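Local coordinates for protein catalase (Bacillus pumilus, PDB 4QOL) that is a heme catalase that breaks down hydrogen peroxide to water and oxygen and also shows peroxidase-like reactivity toward phenolic substrates, at residues Thr171-Ser183 with Asp421-Ser433. Sequence-based numbering, arbitrary orientation.
Sequences TPESTHMLTWLFS and DFKQAGEKYRSYS
His176 lies against Ala425 where helices 175-181 and 423-431 of the catalase fold run side by side, nearly parallel at 21°, with axes 8.2 Å apart at closest approach. The pair joins the main catalase region to the C-terminal helical region, whose helix 453-466 also touches Thr175 and Ala425. Ala425 CB meets His176 CA at 3.7 Å. With CG anti to the backbone N (chi1 -167°), the His176 ring swings across to receive Gln424 CB over one face, a CH-pi contact, while its ND1 is hydrogen-bonded to Thr282 O. One turn on, Lys428 bends at chi2 and lays its end over a face of Trp180: CE and NZ both sit 3.6 Å from the centroid of the six-membered ring, NZ in a cation-pi contact 16° off the normal. Replacing Trp180 with an alanine would probably strip the Lys428 ammonium of its aromatic platform and set the chain free to turn. At the N-terminal ends, a water accepts from His176 N and lies within bonding distance of Glu173 O and Asp421 O; Asp421 OD1 forms a salt bridge with Arg138. At the other end Tyr432 OH, tilted from the carbonyl plane of Thr179, donates a 2.6 Å hydrogen bond to Thr179 O, and Ser183 CB packs 3.3 Å from the same Tyr432 OH.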
loop_
_atom_site.group_PDB
_atom_site.type_symbol
_atom_site.label_atom_id
_atom_site.label_comp_id
_atom_site.label_asym_id
_atom_site.label_seq_id
_atom_site.Cartn_x
_atom_site.Cartn_y
_atom_site.Cartn_z
ATOM N N THR A 171 -5.366 -31.399 18.412
ATOM C CA THR A 171 -6.179 -30.294 18.955
ATOM C C THR A 171 -7.535 -30.900 19.191
ATOM O O THR A 171 -8.527 -30.587 18.542
ATOM C CB THR A 171 -6.219 -29.145 17.933
ATOM O OG1 THR A 171 -4.868 -28.799 17.596
ATOM C CG2 THR A 171 -6.939 -27.937 18.451
ATOM N N PRO A 172 -7.618 -31.801 20.242
ATOM C CA PRO A 172 -8.833 -32.606 20.438
ATOM C C PRO A 172 -10.079 -31.795 20.828
ATOM O O PRO A 172 -11.193 -32.277 20.682
ATOM C CB PRO A 172 -8.437 -33.575 21.571
ATOM C CG PRO A 172 -7.307 -32.844 22.282
ATOM C CD PRO A 172 -6.548 -32.177 21.152
ATOM N N GLU A 173 -9.930 -30.527 21.224
ATOM C CA GLU A 173 -11.111 -29.688 21.345
ATOM C C GLU A 173 -11.907 -29.492 20.026
ATOM O O GLU A 173 -13.052 -29.006 20.069
ATOM C CB GLU A 173 -10.730 -28.338 21.971
ATOM C CG GLU A 173 -9.791 -27.469 21.137
ATOM C CD GLU A 173 -8.361 -27.622 21.600
ATOM O OE1 GLU A 173 -7.875 -28.801 21.771
ATOM O OE2 GLU A 173 -7.683 -26.595 21.751
ATOM N N SER A 174 -11.296 -29.870 18.896
ATOM C CA SER A 174 -11.925 -29.789 17.586
ATOM C C SER A 174 -12.967 -30.886 17.329
ATOM O O SER A 174 -13.709 -30.844 16.354
ATOM C CB SER A 174 -10.847 -29.901 16.481
ATOM O OG SER A 174 -10.163 -31.187 16.457
ATOM N N THR A 175 -13.052 -31.862 18.239
ATOM C CA THR A 175 -13.851 -33.068 17.980
ATOM C C THR A 175 -15.352 -32.755 17.797
ATOM O O THR A 175 -16.022 -33.324 16.901
ATOM C CB THR A 175 -13.655 -34.083 19.141
ATOM O OG1 THR A 175 -12.257 -34.350 19.308
ATOM C CG2 THR A 175 -14.339 -35.327 18.866
ATOM N N HIS A 176 -15.909 -31.893 18.640
ATOM C CA HIS A 176 -17.295 -31.487 18.460
ATOM C C HIS A 176 -17.526 -30.821 17.080
ATOM O O HIS A 176 -18.432 -31.226 16.336
ATOM C CB HIS A 176 -17.737 -30.589 19.628
ATOM C CG HIS A 176 -19.218 -30.362 19.701
ATOM N ND1 HIS A 176 -19.776 -29.383 20.518
ATOM C CD2 HIS A 176 -20.255 -31.000 19.114
ATOM C CE1 HIS A 176 -21.086 -29.401 20.373
ATOM N NE2 HIS A 176 -21.401 -30.370 19.521
ATOM N N MET A 177 -16.689 -29.851 16.710
ATOM C CA MET A 177 -16.849 -29.215 15.443
ATOM C C MET A 177 -16.815 -30.181 14.271
ATOM O O MET A 177 -17.619 -30.073 13.332
ATOM C CB MET A 177 -15.807 -28.132 15.241
ATOM C CG MET A 177 -15.919 -27.420 13.910
ATOM S SD MET A 177 -17.364 -26.344 13.913
ATOM C CE MET A 177 -16.918 -25.170 12.612
ATOM N N LEU A 178 -15.853 -31.068 14.312
ATOM C CA LEU A 178 -15.672 -31.992 13.183
ATOM C C LEU A 178 -16.877 -32.931 13.053
ATOM O O LEU A 178 -17.285 -33.385 11.973
ATOM C CB LEU A 178 -14.418 -32.778 13.362
ATOM C CG LEU A 178 -13.153 -31.922 13.328
ATOM C CD1 LEU A 178 -11.933 -32.755 13.695
ATOM C CD2 LEU A 178 -12.959 -31.365 11.930
ATOM N N THR A 179 -17.522 -33.208 14.181
ATOM C CA THR A 179 -18.750 -34.004 14.182
ATOM C C THR A 179 -19.965 -33.314 13.523
ATOM O O THR A 179 -20.858 -34.003 12.989
ATOM C CB THR A 179 -19.086 -34.448 15.627
ATOM O OG1 THR A 179 -17.947 -35.161 16.152
ATOM C CG2 THR A 179 -20.325 -35.300 15.699
ATOM N N TRP A 180 -19.976 -31.966 13.508
ATOM C CA TRP A 180 -20.910 -31.216 12.694
ATOM C C TRP A 180 -20.472 -31.031 11.244
ATOM O O TRP A 180 -21.256 -31.223 10.347
ATOM C CB TRP A 180 -21.123 -29.783 13.303
ATOM C CG TRP A 180 -21.879 -29.682 14.518
ATOM C CD1 TRP A 180 -21.482 -30.039 15.787
ATOM C CD2 TRP A 180 -23.179 -29.092 14.673
ATOM N NE1 TRP A 180 -22.412 -29.698 16.658
ATOM C CE2 TRP A 180 -23.490 -29.151 16.021
ATOM C CE3 TRP A 180 -24.121 -28.584 13.794
ATOM C CZ2 TRP A 180 -24.702 -28.665 16.553
ATOM C CZ3 TRP A 180 -25.336 -28.110 14.333
ATOM C CH2 TRP A 180 -25.598 -28.156 15.668
ATOM N N LEU A 181 -19.214 -30.633 11.061
ATOM C CA LEU A 181 -18.658 -30.330 9.734
ATOM C C LEU A 181 -18.687 -31.535 8.798
ATOM O O LEU A 181 -18.836 -31.351 7.576
ATOM C CB LEU A 181 -17.228 -29.860 9.874
ATOM C CG LEU A 181 -16.577 -29.343 8.590
ATOM C CD1 LEU A 181 -17.346 -28.200 7.943
ATOM C CD2 LEU A 181 -15.118 -28.913 8.883
ATOM N N PHE A 182 -18.555 -32.772 9.339
ATOM C CA PHE A 182 -18.566 -33.927 8.425
ATOM C C PHE A 182 -19.925 -34.613 8.387
ATOM O O PHE A 182 -20.072 -35.615 7.708
ATOM C CB PHE A 182 -17.406 -34.871 8.739
ATOM C CG PHE A 182 -16.117 -34.376 8.247
ATOM C CD1 PHE A 182 -15.710 -34.666 6.964
ATOM C CD2 PHE A 182 -15.327 -33.547 9.009
ATOM C CE1 PHE A 182 -14.533 -34.164 6.463
ATOM C CE2 PHE A 182 -14.109 -33.065 8.507
ATOM C CZ PHE A 182 -13.700 -33.404 7.255
ATOM N N SER A 183 -20.933 -34.035 9.056
ATOM C CA SER A 183 -22.360 -34.292 8.643
ATOM C C SER A 183 -22.605 -33.660 7.309
ATOM O O SER A 183 -21.725 -32.954 6.769
ATOM C CB SER A 183 -23.378 -33.767 9.647
ATOM O OG SER A 183 -23.569 -32.356 9.560
ATOM N N ASP A 421 -13.487 -32.196 26.219
ATOM C CA ASP A 421 -13.341 -32.104 24.739
ATOM C C ASP A 421 -14.212 -33.071 23.978
ATOM O O ASP A 421 -14.411 -32.858 22.796
ATOM C CB ASP A 421 -11.881 -32.335 24.301
ATOM C CG ASP A 421 -10.952 -31.202 24.702
ATOM O OD1 ASP A 421 -11.418 -30.044 24.880
ATOM O OD2 ASP A 421 -9.737 -31.468 24.799
ATOM N N PHE A 422 -14.752 -34.103 24.651
ATOM C CA PHE A 422 -15.458 -35.209 23.960
ATOM C C PHE A 422 -16.946 -35.375 24.218
ATOM O O PHE A 422 -17.648 -35.950 23.396
ATOM C CB PHE A 422 -14.726 -36.530 24.169
ATOM C CG PHE A 422 -13.281 -36.447 23.926
ATOM C CD1 PHE A 422 -12.802 -36.374 22.629
ATOM C CD2 PHE A 422 -12.362 -36.364 24.963
ATOM C CE1 PHE A 422 -11.463 -36.305 22.370
ATOM C CE2 PHE A 422 -11.001 -36.233 24.706
ATOM C CZ PHE A 422 -10.550 -36.187 23.387
ATOM N N LYS A 423 -17.451 -34.854 25.338
ATOM C CA LYS A 423 -18.795 -35.132 25.711
ATOM C C LYS A 423 -19.851 -34.660 24.731
ATOM O O LYS A 423 -20.711 -35.421 24.337
ATOM C CB LYS A 423 -19.086 -34.567 27.117
ATOM C CG LYS A 423 -20.507 -34.856 27.542
ATOM C CD LYS A 423 -20.750 -34.593 29.030
ATOM C CE LYS A 423 -22.235 -34.384 29.270
ATOM N NZ LYS A 423 -22.534 -34.175 30.718
ATOM N N GLN A 424 -19.816 -33.375 24.366
ATOM C CA GLN A 424 -20.827 -32.868 23.443
ATOM C C GLN A 424 -20.727 -33.457 22.047
ATOM O O GLN A 424 -21.744 -33.542 21.357
ATOM C CB GLN A 424 -20.742 -31.329 23.390
ATOM C CG GLN A 424 -21.155 -30.677 24.694
ATOM C CD GLN A 424 -21.509 -29.225 24.525
ATOM O OE1 GLN A 424 -21.300 -28.643 23.462
ATOM N NE2 GLN A 424 -22.153 -28.622 25.564
ATOM N N ALA A 425 -19.527 -33.842 21.600
ATOM C CA ALA A 425 -19.364 -34.531 20.309
ATOM C C ALA A 425 -20.143 -35.850 20.347
ATOM O O ALA A 425 -20.771 -36.201 19.362
ATOM C CB ALA A 425 -17.922 -34.790 20.009
ATOM N N GLY A 426 -20.066 -36.541 21.457
ATOM C CA GLY A 426 -20.815 -37.803 21.610
ATOM C C GLY A 426 -22.316 -37.516 21.607
ATOM O O GLY A 426 -23.099 -38.292 21.038
ATOM N N GLU A 427 -22.743 -36.445 22.291
ATOM C CA GLU A 427 -24.157 -36.103 22.310
ATOM C C GLU A 427 -24.677 -35.749 20.955
ATOM O O GLU A 427 -25.772 -36.173 20.565
ATOM C CB GLU A 427 -24.419 -34.953 23.333
ATOM C CG GLU A 427 -24.094 -35.340 24.764
ATOM C CD GLU A 427 -24.116 -34.194 25.759
ATOM O OE1 GLU A 427 -24.351 -34.483 26.973
ATOM O OE2 GLU A 427 -23.820 -32.999 25.425
ATOM N N LYS A 428 -23.851 -35.042 20.161
ATOM C CA LYS A 428 -24.231 -34.715 18.792
ATOM C C LYS A 428 -24.335 -35.961 17.957
ATOM O O LYS A 428 -25.356 -36.159 17.268
ATOM C CB LYS A 428 -23.249 -33.717 18.157
ATOM C CG LYS A 428 -23.668 -33.245 16.775
ATOM C CD LYS A 428 -24.986 -32.506 16.745
ATOM C CE LYS A 428 -25.309 -32.090 15.294
ATOM N NZ LYS A 428 -26.637 -31.438 15.233
ATOM N N TYR A 429 -23.333 -36.826 18.053
ATOM C CA TYR A 429 -23.354 -38.099 17.309
ATOM C C TYR A 429 -24.654 -38.863 17.574
ATOM O O TYR A 429 -25.372 -39.306 16.682
ATOM C CB TYR A 429 -22.166 -38.989 17.720
ATOM C CG TYR A 429 -22.213 -40.368 17.045
ATOM C CD1 TYR A 429 -21.874 -40.491 15.707
ATOM C CD2 TYR A 429 -22.590 -41.508 17.731
ATOM C CE1 TYR A 429 -21.901 -41.727 15.035
ATOM C CE2 TYR A 429 -22.620 -42.736 17.080
ATOM C CZ TYR A 429 -22.268 -42.841 15.752
ATOM O OH TYR A 429 -22.270 -44.118 15.092
ATOM N N ARG A 430 -24.964 -39.001 18.856
ATOM C CA ARG A 430 -26.136 -39.783 19.224
ATOM C C ARG A 430 -27.434 -39.145 18.809
ATOM O O ARG A 430 -28.429 -39.851 18.676
ATOM C CB ARG A 430 -26.137 -40.094 20.699
ATOM C CG ARG A 430 -25.059 -41.066 21.076
ATOM C CD ARG A 430 -25.138 -41.452 22.550
ATOM N NE ARG A 430 -24.796 -40.343 23.444
ATOM C CZ ARG A 430 -23.576 -40.046 23.890
ATOM N NH1 ARG A 430 -22.474 -40.711 23.506
ATOM N NH2 ARG A 430 -23.454 -39.082 24.768
ATOM N N SER A 431 -27.449 -37.834 18.604
ATOM C CA SER A 431 -28.653 -37.110 18.149
ATOM C C SER A 431 -28.937 -37.276 16.654
ATOM O O SER A 431 -30.044 -36.958 16.183
ATOM C CB SER A 431 -28.552 -35.625 18.524
ATOM O OG SER A 431 -27.729 -34.895 17.597
ATOM N N TYR A 432 -27.965 -37.804 15.904
ATOM C CA TYR A 432 -28.152 -38.025 14.501
ATOM C C TYR A 432 -29.100 -39.233 14.293
ATOM O O TYR A 432 -28.990 -40.226 14.987
ATOM C CB TYR A 432 -26.806 -38.320 13.788
ATOM C CG TYR A 432 -25.912 -37.093 13.504
ATOM C CD1 TYR A 432 -26.458 -35.896 13.057
ATOM C CD2 TYR A 432 -24.560 -37.126 13.787
ATOM C CE1 TYR A 432 -25.660 -34.773 12.853
ATOM C CE2 TYR A 432 -23.728 -36.008 13.588
ATOM C CZ TYR A 432 -24.291 -34.826 13.130
ATOM O OH TYR A 432 -23.468 -33.704 12.924
ATOM N N SER A 433 -29.927 -39.155 13.255
ATOM C CA SER A 433 -30.629 -40.330 12.715
ATOM C C SER A 433 -29.618 -41.323 12.190
ATOM O O SER A 433 -28.447 -40.989 11.997
ATOM C CB SER A 433 -31.586 -39.919 11.591
ATOM O OG SER A 433 -30.880 -39.530 10.426
HETATM O O HOH W 1 -14.865 -30.872 21.126
HETATM O O HOH W 2 -8.235 -29.381 24.957
HETATM O O HOH W 3 -13.611 -29.074 23.509
HETATM O O HOH W 4 -24.100 -31.273 20.813
#